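PDB 5I2U: cellulase from Soil metagenome, which probably hydrolyses the beta-1,4-glycosidic bonds of cellulose as a halotolerant glycoside hydrolase family 5 enzyme built on a TIM barrel. Local coordinates for residues I160-D165 with V248-G253; M221-A226 with D272-R277. All blocks are in the same frame, centred on the assembly; numbering follows the deposited sequence.

Contact 1: residues I160-D165 with V248-G253. With GOL (glycerol), chain D.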
loop_
_atom_site.group_PDB
_atom_site.type_symbol
_atom_site.label_atom_id
_atom_site.label_comp_id
_atom_site.label_asym_id
_atom_site.label_seq_id
_atom_site.Cartn_x
_atom_site.Cartn_y
_atom_site.Cartn_z
ATOM N N ILE A 160 5.388 5.378 4.876
ATOM C CA ILE A 160 5.901 6.707 5.201
ATOM C C ILE A 160 6.289 7.584 4.005
ATOM O O ILE A 160 6.413 8.799 4.148
ATOM C CB ILE A 160 7.049 6.634 6.247
ATOM C CG1 ILE A 160 8.280 5.892 5.722
ATOM C CG2 ILE A 160 6.542 5.959 7.508
ATOM C CD1 ILE A 160 9.491 6.072 6.602
ATOM N N TRP A 161 6.475 6.979 2.834
ATOM C CA TRP A 161 6.829 7.739 1.640
ATOM C C TRP A 161 6.538 6.882 0.417
ATOM O O TRP A 161 7.342 6.005 0.057
ATOM C CB TRP A 161 8.307 8.136 1.691
ATOM C CG TRP A 161 8.754 9.079 0.627
ATOM C CD1 TRP A 161 8.064 9.474 -0.488
ATOM C CD2 TRP A 161 10.023 9.724 0.560
ATOM N NE1 TRP A 161 8.823 10.327 -1.239
ATOM C CE2 TRP A 161 10.033 10.503 -0.622
ATOM C CE3 TRP A 161 11.155 9.720 1.382
ATOM C CZ2 TRP A 161 11.132 11.290 -0.997
ATOM C CZ3 TRP A 161 12.256 10.496 1.006
ATOM C CH2 TRP A 161 12.234 11.269 -0.176
ATOM N N ASN A 162 5.389 7.148 -0.211
ATOM C CA ASN A 162 4.882 6.322 -1.311
ATOM C C ASN A 162 5.950 5.903 -2.319
ATOM O O ASN A 162 6.303 4.733 -2.406
ATOM C CB ASN A 162 3.759 7.053 -2.036
ATOM C CG ASN A 162 3.371 6.388 -3.356
ATOM O OD1 ASN A 162 3.244 5.170 -3.430
ATOM N ND2 ASN A 162 3.217 7.176 -4.388
ATOM N N GLU A 163 6.459 6.874 -3.066
ATOM C CA GLU A 163 7.354 6.599 -4.171
ATOM C C GLU A 163 8.371 7.720 -4.262
ATOM O O GLU A 163 8.160 8.695 -4.980
ATOM C CB GLU A 163 6.567 6.477 -5.485
ATOM C CG GLU A 163 6.008 5.092 -5.758
ATOM C CD GLU A 163 5.340 4.967 -7.116
ATOM O OE1 GLU A 163 5.152 5.964 -7.827
ATOM O OE2 GLU A 163 4.969 3.842 -7.472
ATOM N N PRO A 164 9.474 7.596 -3.507
ATOM C CA PRO A 164 10.592 8.481 -3.760
ATOM C C PRO A 164 11.080 8.244 -5.196
ATOM O O PRO A 164 11.225 7.084 -5.602
ATOM C CB PRO A 164 11.647 8.046 -2.734
ATOM C CG PRO A 164 10.968 7.120 -1.782
ATOM C CD PRO A 164 9.751 6.594 -2.465
ATOM N N ASP A 165 11.267 9.322 -5.960
ATOM C CA ASP A 165 11.759 9.214 -7.345
ATOM C C ASP A 165 13.289 9.447 -7.429
ATOM O O ASP A 165 14.058 8.490 -7.277
ATOM C CB ASP A 165 10.950 10.069 -8.364
ATOM C CG ASP A 165 10.640 11.494 -7.883
ATOM O OD1 ASP A 165 11.390 12.047 -7.037
ATOM O OD2 ASP A 165 9.643 12.062 -8.374
ATOM N N VAL A 248 4.671 -5.416 -1.198
ATOM C CA VAL A 248 4.218 -4.689 -2.400
ATOM C C VAL A 248 2.995 -3.816 -2.043
ATOM O O VAL A 248 1.855 -4.290 -2.033
ATOM C CB VAL A 248 3.912 -5.676 -3.546
ATOM C CG1 VAL A 248 3.261 -4.979 -4.735
ATOM C CG2 VAL A 248 5.200 -6.380 -3.977
ATOM N N SER A 249 3.241 -2.546 -1.712
ATOM C CA SER A 249 2.172 -1.646 -1.258
ATOM C C SER A 249 1.403 -1.025 -2.431
ATOM O O SER A 249 0.341 -0.419 -2.235
ATOM C CB SER A 249 2.726 -0.557 -0.333
ATOM O OG SER A 249 3.674 0.245 -0.996
ATOM N N GLU A 250 1.931 -1.177 -3.644
ATOM C CA GLU A 250 1.219 -0.732 -4.831
ATOM C C GLU A 250 1.678 -1.516 -6.036
ATOM O O GLU A 250 2.886 -1.674 -6.250
ATOM C CB GLU A 250 1.498 0.739 -5.073
ATOM C CG GLU A 250 0.577 1.392 -6.069
ATOM C CD GLU A 250 1.022 2.794 -6.372
ATOM O OE1 GLU A 250 0.938 3.653 -5.461
ATOM O OE2 GLU A 250 1.466 3.018 -7.517
ATOM N N CYS A 251 0.728 -2.021 -6.808
ATOM C CA CYS A 251 1.044 -2.674 -8.062
ATOM C C CYS A 251 -0.129 -2.698 -9.007
ATOM O O CYS A 251 -1.279 -2.485 -8.607
ATOM C CB CYS A 251 1.551 -4.116 -7.835
ATOM S SG CYS A 251 0.378 -5.290 -7.119
ATOM N N GLY A 252 0.165 -2.997 -10.260
ATOM C CA GLY A 252 -0.880 -3.153 -11.269
ATOM C C GLY A 252 -0.495 -3.939 -12.503
ATOM O O GLY A 252 0.676 -4.311 -12.695
ATOM N N GLY A 253 -1.510 -4.211 -13.319
ATOM C CA GLY A 253 -1.355 -4.918 -14.588
ATOM C C GLY A 253 -1.147 -3.996 -15.761
ATOM O O GLY A 253 -0.690 -4.435 -16.822
HETATM C C1 GOL D . 0.688 5.379 -10.659
HETATM O O1 GOL D . 1.150 5.928 -11.895
HETATM C C2 GOL D . 1.625 5.777 -9.523
HETATM O O2 GOL D . 2.607 4.737 -9.358
HETATM C C3 GOL D . 0.812 5.973 -8.237
HETATM O O3 GOL D . 1.621 5.861 -7.051
#
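Glu163 and Glu250 face each other at the mouth of the barrel, their side chains crossing at about a right angle and their carboxylate planes turned 44° apart. Glu163 OE2 stands 3.6 Å from Glu250 OE2, two carboxylate oxygens with no hydrogen bond between them. Beside them Asn162 swings its amide inward, CG anti to the backbone N (chi1 168°), and brings OD1 to 3.4 Å from Glu250 OE1. These are two acceptors, both met by the guanidinium of Arg89, which probably offsets their closeness: NH1 forms a salt bridge with Glu250 OE1 and NH2 a hydrogen bond with Asn162 OD1. In family 5 enzymes an Asn-Glu pair after strand 4 of the (beta/alpha)8 barrel and a glutamate at the end of strand 7 form the active site; Glu163 and Glu250 sit accordingly and are probably the acid/base and the nucleophile. A glycerol, probably from the crystallisation liquor, lies by the carboxylates, with its O3 donating to Glu250 OE1 at 2.8 Å and its O2 donating to Glu250 OE2, also at 2.8 Å. Asn162 ND2 adds a weak, fairly straight bond to glycerol O3 (3.4 Å, 159°). Tyr224 holds Glu250 OE2 and His222 ND1 holds Glu163 OE2. A glutamine in place of Glu163, with an amide where the carboxylate was, would probably leave His222 ND1 without its carboxylate mate and Glu250 without the facing acid.

Contact 2: residues M221-A226 with D272-R277; sequences MHFYAA and DWMESR
With CG anti to the backbone N (chi1 -170°) and the chain bent at its next two torsions, Met221 curls its methyl toward the helix, where Trp273, also anti at chi1 (165°), reaches back from the opposite direction. The two meet at the rim of the indole: Met221 CE lies near the ring plane, 3.8 Å from Trp273 CH2. Two residues along the strand and one along the helix, the roles are reversed, the ring now on the strand and the thioether on the helix. Met274 CE comes to the edge of the phenyl ring, 3.5 Å from Phe223 CZ, while Met274 SD stands 5.0 Å from the centroid of the Phe223 ring and 78° off its normal, an edge-on Met-aromatic contact. Both pairs bridge the layer between the parallel barrel and its outer shell of helices, joining strand 217-224 to helix 264-276, which follows the neighbouring strand 246-252. Tyr270 stacks on Phe223, and Leu232 and Thr236 of helix 230-241 touch Met221. Arg277 CG rests over one face of the indole, toward its rim, Trp273 CD1 faces the centre of the Arg277 guanidinium, and Trp273 NE1 is hydrogen-bonded to Asp237. The indole's polar edge is thus tied to a neighbouring helix while its carbon rim meets the methionine methyl; between 221-226 and 272-277 no hydrogen bond forms, so the join relies on the fit of methyls and sulfur against ring edges.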
loop_
_atom_site.group_PDB
_atom_site.type_symbol
_atom_site.label_atom_id
_atom_site.label_comp_id
_atom_site.label_asym_id
_atom_site.label_seq_id
_atom_site.Cartn_x
_atom_site.Cartn_y
_atom_site.Cartn_z
ATOM N N MET A 221 7.952 -2.383 -2.577
ATOM C CA MET A 221 8.295 -2.534 -3.983
ATOM C C MET A 221 7.033 -2.292 -4.778
ATOM O O MET A 221 5.985 -2.806 -4.411
ATOM C CB MET A 221 8.865 -3.933 -4.255
ATOM C CG MET A 221 9.473 -4.103 -5.639
ATOM S SD MET A 221 8.308 -4.634 -6.917
ATOM C CE MET A 221 8.079 -6.353 -6.468
ATOM N N HIS A 222 7.130 -1.492 -5.839
ATOM C CA HIS A 222 6.014 -1.238 -6.748
ATOM C C HIS A 222 6.326 -1.733 -8.160
ATOM O O HIS A 222 7.387 -1.440 -8.708
ATOM C CB HIS A 222 5.684 0.251 -6.799
ATOM C CG HIS A 222 5.125 0.802 -5.520
ATOM N ND1 HIS A 222 4.671 2.094 -5.422
ATOM C CD2 HIS A 222 4.938 0.247 -4.299
ATOM C CE1 HIS A 222 4.229 2.314 -4.196
ATOM N NE2 HIS A 222 4.383 1.210 -3.494
ATOM N N PHE A 223 5.401 -2.493 -8.741
ATOM C CA PHE A 223 5.547 -2.956 -10.122
ATOM C C PHE A 223 4.266 -2.720 -10.913
ATOM O O PHE A 223 3.179 -2.729 -10.359
ATOM C CB PHE A 223 5.932 -4.442 -10.166
ATOM C CG PHE A 223 4.821 -5.367 -9.781
ATOM C CD1 PHE A 223 3.866 -5.762 -10.717
ATOM C CD2 PHE A 223 4.724 -5.853 -8.490
ATOM C CE1 PHE A 223 2.828 -6.603 -10.360
ATOM C CE2 PHE A 223 3.689 -6.695 -8.131
ATOM C CZ PHE A 223 2.742 -7.075 -9.063
ATOM N N TYR A 224 4.431 -2.576 -12.224
ATOM C CA TYR A 224 3.354 -2.426 -13.192
ATOM C C TYR A 224 3.706 -3.398 -14.298
ATOM O O TYR A 224 4.713 -3.230 -14.996
ATOM C CB TYR A 224 3.209 -0.980 -13.649
ATOM C CG TYR A 224 2.485 -0.222 -12.578
ATOM C CD1 TYR A 224 3.171 0.271 -11.464
ATOM C CD2 TYR A 224 1.098 -0.113 -12.595
ATOM C CE1 TYR A 224 2.495 0.905 -10.424
ATOM C CE2 TYR A 224 0.421 0.530 -11.571
ATOM C CZ TYR A 224 1.125 1.034 -10.485
ATOM O OH TYR A 224 0.458 1.664 -9.472
ATOM N N ALA A 225 2.896 -4.445 -14.407
ATOM C CA ALA A 225 3.277 -5.669 -15.105
ATOM C C ALA A 225 3.541 -5.512 -16.606
ATOM O O ALA A 225 4.311 -6.297 -17.177
ATOM C CB ALA A 225 2.249 -6.761 -14.852
ATOM N N ALA A 226 2.928 -4.512 -17.240
ATOM C CA ALA A 226 3.134 -4.281 -18.678
ATOM C C ALA A 226 4.426 -3.505 -19.002
ATOM O O ALA A 226 4.786 -3.386 -20.168
ATOM C CB ALA A 226 1.925 -3.575 -19.274
ATOM N N ASP A 272 1.699 -14.977 -9.146
ATOM C CA ASP A 272 2.176 -16.326 -8.822
ATOM C C ASP A 272 3.534 -16.284 -8.116
ATOM O O ASP A 272 3.761 -17.027 -7.160
ATOM C CB ASP A 272 2.240 -17.212 -10.086
ATOM C CG ASP A 272 0.864 -17.732 -10.523
ATOM O OD1 ASP A 272 -0.137 -17.570 -9.793
ATOM O OD2 ASP A 272 0.787 -18.329 -11.604
ATOM N N TRP A 273 4.416 -15.408 -8.592
ATOM C CA TRP A 273 5.718 -15.198 -7.973
ATOM C C TRP A 273 5.573 -14.687 -6.534
ATOM O O TRP A 273 6.203 -15.213 -5.625
ATOM C CB TRP A 273 6.572 -14.244 -8.832
ATOM C CG TRP A 273 7.754 -13.697 -8.128
ATOM C CD1 TRP A 273 8.924 -14.342 -7.868
ATOM C CD2 TRP A 273 7.893 -12.374 -7.592
ATOM N NE1 TRP A 273 9.786 -13.504 -7.200
ATOM C CE2 TRP A 273 9.177 -12.290 -7.017
ATOM C CE3 TRP A 273 7.049 -11.254 -7.533
ATOM C CZ2 TRP A 273 9.641 -11.126 -6.393
ATOM C CZ3 TRP A 273 7.503 -10.103 -6.919
ATOM C CH2 TRP A 273 8.791 -10.043 -6.355
ATOM N N MET A 274 4.723 -13.683 -6.326
ATOM C CA MET A 274 4.462 -13.178 -4.973
ATOM C C MET A 274 3.843 -14.225 -4.039
ATOM O O MET A 274 4.194 -14.292 -2.858
ATOM C CB MET A 274 3.566 -11.935 -5.013
ATOM C CG MET A 274 4.258 -10.697 -5.555
ATOM S SD MET A 274 3.203 -9.241 -5.468
ATOM C CE MET A 274 1.988 -9.629 -6.718
ATOM N N GLU A 275 2.933 -15.036 -4.563
ATOM C CA GLU A 275 2.264 -16.038 -3.745
ATOM C C GLU A 275 3.239 -17.134 -3.285
ATOM O O GLU A 275 3.160 -17.567 -2.141
ATOM C CB GLU A 275 1.069 -16.633 -4.476
ATOM C CG GLU A 275 -0.076 -15.645 -4.703
ATOM C CD GLU A 275 -0.791 -15.218 -3.435
ATOM O OE1 GLU A 275 -0.949 -16.045 -2.518
ATOM O OE2 GLU A 275 -1.199 -14.042 -3.346
ATOM N N SER A 276 4.173 -17.537 -4.152
ATOM C CA SER A 276 5.190 -18.522 -3.781
ATOM C C SER A 276 6.200 -17.943 -2.786
ATOM O O SER A 276 6.695 -18.669 -1.936
ATOM C CB SER A 276 5.895 -19.105 -5.017
ATOM O OG SER A 276 6.845 -18.211 -5.556
ATOM N N ARG A 277 6.476 -16.636 -2.880
ATOM C CA ARG A 277 7.306 -15.921 -1.891
ATOM C C ARG A 277 6.544 -15.442 -0.649
ATOM O O ARG A 277 7.157 -14.856 0.227
ATOM C CB ARG A 277 7.989 -14.690 -2.519
ATOM C CG ARG A 277 8.805 -14.949 -3.768
ATOM C CD ARG A 277 10.040 -15.771 -3.495
ATOM N NE ARG A 277 10.824 -15.943 -4.715
ATOM C CZ ARG A 277 10.539 -16.788 -5.711
ATOM N NH1 ARG A 277 9.479 -17.600 -5.668
ATOM N NH2 ARG A 277 11.342 -16.827 -6.773
#

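Overall arrangement
Both contacts are buried, yet they belong to different layers of one barrel: the centre of contact 1 lies about 7 Å, and that of contact 2 about 13 Å, from the centre of the chain, and the two centres are about 12 Å apart. Strands 217-224 and 246-252, neighbours in the sheet, connect them. Successive residues of strand 217-224 serve both layers: His222 and Tyr224 turn to the carboxylates of contact 1, whereas Met221 and Phe223 look out to the helix of contact 2. The chemistry divides likewise, into charges and polar partners at the probable active site and sulfur, methyl and aromatic groups beneath the helical shell.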